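Local atomic coordinates of (R)-specific enoyl-CoA hydratase (Pseudomonas aeruginosa, PDB entry 5CPG), a protein that probably catalyses the reversible, (R)-specific hydration of trans-2-enoyl-CoA to (R)-3-hydroxyacyl-CoA. Residues 17-22 and 67-72. Numbering follows the deposited sequence.
Sequences AEYTSS and ISAAIA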
loop_
_atom_site.group_PDB
_atom_site.type_symbol
_atom_site.label_atom_id
_atom_site.label_comp_id
_atom_site.label_asym_id
_atom_site.label_seq_id
_atom_site.Cartn_x
_atom_site.Cartn_y
_atom_site.Cartn_z
ATOM N N ALA A 17 -4.084 -12.647 14.850
ATOM C CA ALA A 17 -4.723 -11.397 15.257
ATOM C C ALA A 17 -5.549 -10.918 14.082
ATOM O O ALA A 17 -5.338 -11.367 12.954
ATOM C CB ALA A 17 -3.723 -10.354 15.663
ATOM N N GLU A 18 -6.494 -10.014 14.357
ATOM C CA GLU A 18 -7.369 -9.504 13.323
ATOM C C GLU A 18 -7.437 -7.982 13.364
ATOM O O GLU A 18 -7.140 -7.372 14.389
ATOM C CB GLU A 18 -8.788 -10.065 13.484
ATOM C CG GLU A 18 -8.906 -11.562 13.267
ATOM C CD GLU A 18 -10.339 -12.051 13.516
ATOM O OE1 GLU A 18 -11.164 -11.238 14.005
ATOM O OE2 GLU A 18 -10.628 -13.227 13.210
ATOM N N TYR A 19 -7.830 -7.383 12.239
ATOM C CA TYR A 19 -7.798 -5.919 12.095
ATOM C C TYR A 19 -8.843 -5.649 11.057
ATOM O O TYR A 19 -8.789 -6.235 9.981
ATOM C CB TYR A 19 -6.403 -5.462 11.643
ATOM C CG TYR A 19 -6.224 -3.967 11.479
ATOM C CD1 TYR A 19 -6.110 -3.144 12.582
ATOM C CD2 TYR A 19 -6.144 -3.396 10.205
ATOM C CE1 TYR A 19 -5.938 -1.764 12.443
ATOM C CE2 TYR A 19 -5.959 -2.019 10.047
ATOM C CZ TYR A 19 -5.863 -1.221 11.155
ATOM O OH TYR A 19 -5.697 0.126 10.962
ATOM N N THR A 20 -9.845 -4.824 11.365
ATOM C CA THR A 20 -10.971 -4.740 10.453
ATOM C C THR A 20 -11.156 -3.304 9.981
ATOM O O THR A 20 -10.807 -2.363 10.694
ATOM C CB THR A 20 -12.277 -5.183 11.103
ATOM O OG1 THR A 20 -12.471 -4.361 12.265
ATOM C CG2 THR A 20 -12.272 -6.662 11.434
ATOM N N SER A 21 -11.728 -3.144 8.795
ATOM C CA SER A 21 -11.909 -1.809 8.248
ATOM C C SER A 21 -13.088 -1.792 7.289
ATOM O O SER A 21 -13.276 -2.695 6.495
ATOM C CB SER A 21 -10.647 -1.336 7.533
ATOM O OG SER A 21 -10.810 -0.010 7.052
ATOM N N SER A 22 -13.902 -0.742 7.361
ATOM C CA SER A 22 -14.984 -0.635 6.411
ATOM C C SER A 22 -14.460 0.065 5.164
ATOM O O SER A 22 -13.573 0.881 5.267
ATOM C CB SER A 22 -16.135 0.157 7.021
ATOM O OG SER A 22 -15.631 1.397 7.502
ATOM N N ILE A 67 -3.014 -4.273 5.764
ATOM C CA ILE A 67 -2.099 -5.286 6.276
ATOM C C ILE A 67 -0.953 -4.629 7.044
ATOM O O ILE A 67 -0.609 -5.071 8.140
ATOM C CB ILE A 67 -1.542 -6.157 5.138
ATOM C CG1 ILE A 67 -2.635 -7.131 4.682
ATOM C CG2 ILE A 67 -0.301 -6.925 5.585
ATOM C CD1 ILE A 67 -2.331 -7.837 3.313
ATOM N N SER A 68 -0.363 -3.582 6.465
ATOM C CA SER A 68 0.812 -2.979 7.118
ATOM C C SER A 68 0.422 -2.371 8.441
ATOM O O SER A 68 1.204 -2.424 9.399
ATOM C CB SER A 68 1.473 -1.923 6.224
ATOM O OG SER A 68 0.645 -0.794 6.059
ATOM N N ALA A 69 -0.779 -1.798 8.521
ATOM C CA ALA A 69 -1.216 -1.178 9.792
ATOM C C ALA A 69 -1.518 -2.279 10.839
ATOM O O ALA A 69 -1.261 -2.084 12.038
ATOM C CB ALA A 69 -2.435 -0.274 9.564
ATOM N N ALA A 70 -2.055 -3.418 10.392
ATOM C CA ALA A 70 -2.319 -4.529 11.323
ATOM C C ALA A 70 -1.023 -4.984 11.944
ATOM O O ALA A 70 -0.938 -5.236 13.132
ATOM C CB ALA A 70 -2.984 -5.693 10.611
ATOM N N ILE A 71 0.007 -5.100 11.125
ATOM C CA ILE A 71 1.283 -5.607 11.629
ATOM C C ILE A 71 1.889 -4.576 12.586
ATOM O O ILE A 71 2.339 -4.874 13.700
ATOM C CB ILE A 71 2.233 -5.894 10.467
ATOM C CG1 ILE A 71 1.701 -7.068 9.608
ATOM C CG2 ILE A 71 3.681 -6.082 10.966
ATOM C CD1 ILE A 71 2.596 -7.344 8.398
ATOM N N ALA A 72 1.844 -3.314 12.161
ATOM C CA ALA A 72 2.439 -2.247 12.939
ATOM C C ALA A 72 1.724 -1.879 14.206
ATOM O O ALA A 72 2.373 -1.342 15.111
ATOM C CB ALA A 72 2.567 -0.987 12.065
#
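In the hotdog fold, where a curved antiparallel sheet wraps a central helix, Tyr19 on strand 16-22, at one edge of the sheet within this chain, lies against Ala69 and Ala70 of that helix, 62-73. The contact is small, 147 Å² with both sides summed, and no hydrogen bond crosses it; one aromatic side chain meets two methyl groups and the backbone between them. At the root of the tyrosine, CB of Tyr19 sits 3.6 Å from CB of Ala70, and the same methyl reaches Tyr19 CG at 3.8 Å. The ring leaves the strand with CG turned away from the backbone N (chi1 -179°), which carries it alongside the helix with one face toward it. Over that face lie Ala70 CA and Ala69 C, while Ala70 N is 4.1 Å above the ring plane, displaced toward the rim. The far end of the ring comes to Ala69, whose CB is 3.9 Å from Tyr19 CZ and 3.6 Å from Tyr19 OH. Strand and helix run close here, the CA atoms of Tyr19 and Ala70 5.7 Å apart, probably because the helix brings only alanine methyls to the tyrosine. Within the hotdog, strand 16-22 pairs with strand 98-109, Tyr19 bonding through its backbone to Val101, and the Ala70 side chain also touches Val101 and Leu103, so it packs against both strands. At the tip of the ring the phenol oxygen meets the second subunit: Tyr19 OH is hydrogen-bonded to the backbone O of Ser35 there, and Asp37 of that second subunit lies against Ala69.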